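Local coordinates for glycerophosphodiester phosphodiesterase (Parabacteroides distasonis, PDB 3NO3), which is a member of the glycerophosphoryl diester phosphodiesterase family, built as a TIM-barrel protein with magnesium bound in the model, at residues L119-V124 with T133-F138; L162-L167 with V189-V194. All blocks are in the same frame, centred on the assembly; numbering follows the deposited sequence.

Overall arrangement
Interaction 1 comes first along the chain: helix 110-126 runs back along strand 133-137, and the eight residues between the segments, the last two of the helix and a short loop, turn the chain into the strand. That contact is complete before interaction 2 opens, so the two follow in series, neither nesting nor crossing. Interaction 2 joins the start of helix 164-169 to helix 188-194, closing a longer excursion that includes strand 174-178 and helix 179-184. The centres of interaction 1 and interaction 2 are about 22 Å apart, and the two do not touch. Interaction 1 fixes a helix to its strand, whereas interaction 2 joins two outer helices, 164-169 and 188-194, further round the barrel.

Interaction 1 (L119-V124 with T133-F138); sequences LSVQMV and TDYISF
Tyr135 and Val124 meet because the tyrosine CG stands anti to its own carbonyl carbon (chi1 -61°), sending the ring out from strand 133-137 to helix 110-126, while the valine turns CG1 anti to its backbone N (chi1 171°) and CG2 beside that nitrogen. The two side chains approach from opposite directions, and the phenol oxygen ends up against the fork of the valine. Tyr135 OH lies 3.6 Å from Val124 CB and equally close to CG2, with CG1 only slightly farther away. Val121 adds a second wall, crossing the tyrosine at about a right angle. Its CG2 is 3.9 Å from Tyr135 OH and 4.2 Å from Tyr135 CZ, reaching the ring obliquely. One turn of helix therefore contributes both valines to the end of a single aromatic side chain.

At the start of the strand, Thr133 reaches toward Val124 tip to tip, with Val124 CG1 3.7 Å from Thr133 OG1. That hydroxyl is hydrogen-bonded to Leu129 O in the connection between helix and strand, so its touch with the methyl is simple packing. The helix axis passes the strand axis at 11.1 Å and nearly antiparallel, 168°, as suits the return leg of the beta-alpha-beta unit formed by strand 99-104, helix 110-126 and strand 133-137. Outside the two segments, the Tyr135 ring stacks with Phe146 of helix 140-149 and meets Phe102 of strand 99-104 edge-to-face.

No hydrogen bond spans the two segments. Ser120 O lies 4.4 Å from Tyr135 OH, too far to bind it, and is instead used by Val124 N within the helix. Helix and strand are thus held by van der Waals packing, in which even the polar tip of the tyrosine faces valine carbons.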
# COMPACT_ATOMS: atom_id res chain seq x y z
N LEU A 119 -11.13 -9.23 8.98
CA LEU A 119 -12.24 -8.36 8.54
C LEU A 119 -11.91 -7.66 7.22
O LEU A 119 -12.81 -7.37 6.42
CB LEU A 119 -12.66 -7.37 9.63
CG LEU A 119 -13.34 -7.94 10.87
CD1 LEU A 119 -13.44 -6.87 11.98
CD2 LEU A 119 -14.70 -8.48 10.62
N SER A 120 -10.62 -7.34 7.01
CA SER A 120 -10.15 -6.76 5.76
C SER A 120 -10.37 -7.72 4.60
O SER A 120 -10.98 -7.35 3.59
CB SER A 120 -8.66 -6.41 5.83
OG SER A 120 -8.41 -5.32 6.69
N VAL A 121 -9.99 -8.98 4.78
CA VAL A 121 -10.17 -9.99 3.75
C VAL A 121 -11.66 -10.23 3.43
O VAL A 121 -12.01 -10.28 2.26
CB VAL A 121 -9.51 -11.35 4.18
CG1 VAL A 121 -9.99 -12.54 3.27
CG2 VAL A 121 -7.97 -11.14 4.19
N GLN A 122 -12.50 -10.23 4.45
CA GLN A 122 -13.95 -10.35 4.29
C GLN A 122 -14.58 -9.19 3.49
O GLN A 122 -15.41 -9.42 2.61
CB GLN A 122 -14.63 -10.52 5.66
CG GLN A 122 -14.33 -11.92 6.27
CD GLN A 122 -14.84 -12.11 7.65
OE1 GLN A 122 -15.33 -11.18 8.29
NE2 GLN A 122 -14.75 -13.35 8.14
N MSE A 123 -14.15 -7.98 3.77
CA MSE A 123 -14.63 -6.81 3.05
C MSE A 123 -14.18 -6.84 1.58
O MSE A 123 -15.01 -6.62 0.68
CB MSE A 123 -14.16 -5.54 3.70
CG MSE A 123 -14.63 -4.23 3.00
SE MSE A 123 -16.54 -4.01 3.00
CE MSE A 123 -16.69 -3.53 4.87
N VAL A 124 -12.90 -7.12 1.35
CA VAL A 124 -12.33 -7.22 -0.00
C VAL A 124 -13.07 -8.28 -0.80
O VAL A 124 -13.44 -8.04 -1.96
CB VAL A 124 -10.80 -7.43 0.03
CG1 VAL A 124 -10.23 -7.75 -1.38
CG2 VAL A 124 -10.13 -6.14 0.59
N THR A 133 -6.33 -6.81 -5.26
CA THR A 133 -5.87 -6.27 -4.00
C THR A 133 -4.66 -7.04 -3.45
O THR A 133 -4.72 -8.26 -3.20
CB THR A 133 -7.03 -6.28 -2.95
OG1 THR A 133 -8.16 -5.57 -3.49
CG2 THR A 133 -6.59 -5.65 -1.64
N ASP A 134 -3.58 -6.30 -3.25
CA ASP A 134 -2.31 -6.77 -2.68
C ASP A 134 -2.19 -6.18 -1.28
O ASP A 134 -2.56 -5.03 -1.07
CB ASP A 134 -1.13 -6.28 -3.53
CG ASP A 134 -1.15 -6.75 -4.97
OD1 ASP A 134 -1.98 -7.62 -5.38
OD2 ASP A 134 -0.28 -6.24 -5.70
N TYR A 135 -1.71 -6.96 -0.31
CA TYR A 135 -1.62 -6.50 1.07
C TYR A 135 -0.17 -6.20 1.46
O TYR A 135 0.79 -6.91 1.03
CB TYR A 135 -2.17 -7.59 2.02
CG TYR A 135 -3.61 -7.93 1.78
CD1 TYR A 135 -4.63 -7.03 2.13
CD2 TYR A 135 -3.98 -9.14 1.20
CE1 TYR A 135 -5.97 -7.32 1.91
CE2 TYR A 135 -5.36 -9.44 0.94
CZ TYR A 135 -6.35 -8.51 1.30
OH TYR A 135 -7.70 -8.81 1.12
N ILE A 136 -0.01 -5.15 2.26
CA ILE A 136 1.27 -4.78 2.84
C ILE A 136 1.05 -4.42 4.31
O ILE A 136 -0.01 -3.90 4.64
CB ILE A 136 1.96 -3.65 2.06
CG1 ILE A 136 1.19 -2.31 2.12
CG2 ILE A 136 2.15 -4.04 0.54
CD1 ILE A 136 1.90 -1.09 1.39
N SER A 137 2.03 -4.63 5.19
CA SER A 137 1.89 -4.19 6.59
C SER A 137 3.25 -4.15 7.27
O SER A 137 4.12 -4.96 6.97
CB SER A 137 0.96 -5.14 7.39
OG SER A 137 0.68 -4.66 8.69
N PHE A 138 3.43 -3.21 8.19
CA PHE A 138 4.54 -3.30 9.14
C PHE A 138 4.40 -4.39 10.16
O PHE A 138 5.40 -4.74 10.81
CB PHE A 138 4.71 -1.98 9.92
CG PHE A 138 5.29 -0.85 9.08
CD1 PHE A 138 6.66 -0.70 8.95
CD2 PHE A 138 4.47 0.03 8.40
CE1 PHE A 138 7.20 0.32 8.15
CE2 PHE A 138 5.00 1.07 7.63
CZ PHE A 138 6.36 1.20 7.51

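Interaction 2 (L162-L167 with V189-V194); sequences LSPMEL and VKDCKV
A capping box starts helix 164-169, and the first residue inside it, Pro164, rests on Asp191 and Cys192 of helix 188-194, another outer helix of the barrel. Ser163 occupies the N-cap position. Ser163 OG accepts a hydrogen bond from Glu166 N at 3.1 Å, and Glu166 OE1 in turn accepts one from Ser163 N at 2.9 Å, almost straight (172°), through the anti lone pair of the carboxylate. These reciprocal bonds fix the turn that presents the proline ring to its neighbours.

The ring meets them through CG and CB. Pro164 CG sits 3.9 Å from Asp191 CB, the two side chains crossing at about a right angle, and it is equally close, 3.9 Å, to Cys192 SG. The sulfur reaches the ring because SG stands anti to the carbonyl carbon of its residue, beside the backbone N (chi1 -69°). Both partners are apolar at the point of touch: for the aspartate it is the methylene that packs, while the carboxylate is left for a different task.

That task is a water bridge. The water accepts from Met165 N (a selenomethionine) at 3.1 Å and donates to Asp191 OD2 at 3.0 Å, linking the helices without a direct hydrogen bond between them. The carboxylate is thereby tied to an N-H in the first turn of helix 164-169, and the positive end of that helix dipole would probably favour its negative charge.

Beneath the pair runs strand 174-178, whose Leu175 touches Pro164, Leu167 and Cys192 alike. Trp188 at the head of helix 188-194 meets Ser163 and Pro164, and Leu195 and Met197, in the link to strand 198-202, also pack on the proline. The joint thus belongs to the helical layer outside strand 174-178.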
# COMPACT_ATOMS: atom_id res chain seq x y z
N LEU A 162 13.98 -8.35 7.63
CA LEU A 162 14.04 -9.75 7.23
C LEU A 162 14.53 -9.84 5.80
O LEU A 162 14.11 -9.05 4.95
CB LEU A 162 12.65 -10.39 7.42
CG LEU A 162 12.21 -10.63 8.88
CD1 LEU A 162 10.87 -11.30 8.90
CD2 LEU A 162 13.25 -11.49 9.68
N SER A 163 15.44 -10.80 5.54
CA SER A 163 16.00 -11.00 4.21
C SER A 163 14.93 -11.62 3.32
O SER A 163 13.94 -12.16 3.83
CB SER A 163 17.19 -11.95 4.28
OG SER A 163 16.74 -13.27 4.57
N PRO A 164 15.11 -11.53 1.98
CA PRO A 164 14.11 -12.19 1.11
C PRO A 164 13.93 -13.69 1.39
O PRO A 164 12.80 -14.17 1.41
CB PRO A 164 14.68 -11.95 -0.28
CG PRO A 164 15.36 -10.64 -0.14
CD PRO A 164 16.05 -10.72 1.19
N MSE A 165 15.03 -14.38 1.65
CA MSE A 165 14.98 -15.78 2.01
C MSE A 165 14.10 -16.00 3.22
O MSE A 165 13.24 -16.89 3.19
CB MSE A 165 16.38 -16.31 2.26
CG MSE A 165 16.48 -17.75 2.76
SE MSE A 165 15.61 -19.05 1.57
CE MSE A 165 16.68 -18.55 0.02
N GLU A 166 14.29 -15.18 4.26
CA GLU A 166 13.50 -15.29 5.49
C GLU A 166 12.02 -15.01 5.20
O GLU A 166 11.13 -15.73 5.66
CB GLU A 166 14.04 -14.33 6.57
CG GLU A 166 15.38 -14.77 7.18
CD GLU A 166 15.98 -13.73 8.11
OE1 GLU A 166 16.03 -12.54 7.73
OE2 GLU A 166 16.39 -14.10 9.23
N LEU A 167 11.76 -14.00 4.38
CA LEU A 167 10.39 -13.69 3.98
C LEU A 167 9.73 -14.82 3.17
O LEU A 167 8.56 -15.18 3.43
CB LEU A 167 10.36 -12.38 3.21
CG LEU A 167 10.62 -11.06 3.95
CD1 LEU A 167 10.61 -9.86 2.95
CD2 LEU A 167 9.55 -10.85 5.04
N VAL A 189 17.40 -6.99 -3.76
CA VAL A 189 16.51 -6.93 -4.93
C VAL A 189 16.71 -8.13 -5.88
O VAL A 189 15.75 -8.79 -6.25
CB VAL A 189 16.62 -5.54 -5.64
CG1 VAL A 189 15.85 -5.52 -6.95
CG2 VAL A 189 16.06 -4.49 -4.71
N LYS A 190 17.98 -8.44 -6.16
CA LYS A 190 18.36 -9.62 -6.94
C LYS A 190 17.85 -10.90 -6.28
O LYS A 190 17.28 -11.76 -6.96
CB LYS A 190 19.89 -9.65 -7.13
CG LYS A 190 20.44 -10.92 -7.83
CD LYS A 190 21.98 -10.82 -8.12
CE LYS A 190 22.86 -11.37 -6.96
N ASP A 191 18.06 -11.04 -4.97
CA ASP A 191 17.56 -12.22 -4.24
C ASP A 191 16.04 -12.38 -4.43
O ASP A 191 15.60 -13.51 -4.60
CB ASP A 191 17.82 -12.18 -2.73
CG ASP A 191 19.29 -12.27 -2.34
OD1 ASP A 191 20.19 -12.58 -3.16
OD2 ASP A 191 19.51 -12.03 -1.13
N CYS A 192 15.27 -11.28 -4.40
CA CYS A 192 13.81 -11.38 -4.63
C CYS A 192 13.53 -11.99 -5.99
O CYS A 192 12.66 -12.86 -6.08
CB CYS A 192 13.04 -10.05 -4.53
SG CYS A 192 12.94 -9.36 -2.90
N LYS A 193 14.23 -11.52 -7.02
CA LYS A 193 14.10 -12.07 -8.37
C LYS A 193 14.37 -13.59 -8.36
O LYS A 193 13.54 -14.36 -8.81
CB LYS A 193 15.02 -11.34 -9.35
CG LYS A 193 14.89 -11.69 -10.86
CD LYS A 193 16.20 -11.39 -11.64
N VAL A 194 15.49 -13.99 -7.77
CA VAL A 194 15.88 -15.40 -7.72
C VAL A 194 14.81 -16.24 -6.99
O VAL A 194 14.47 -17.34 -7.45
CB VAL A 194 17.28 -15.56 -7.09
CG1 VAL A 194 17.64 -17.03 -6.91
CG2 VAL A 194 18.35 -14.83 -7.97
O HOH W 1 17.88 -13.45 0.99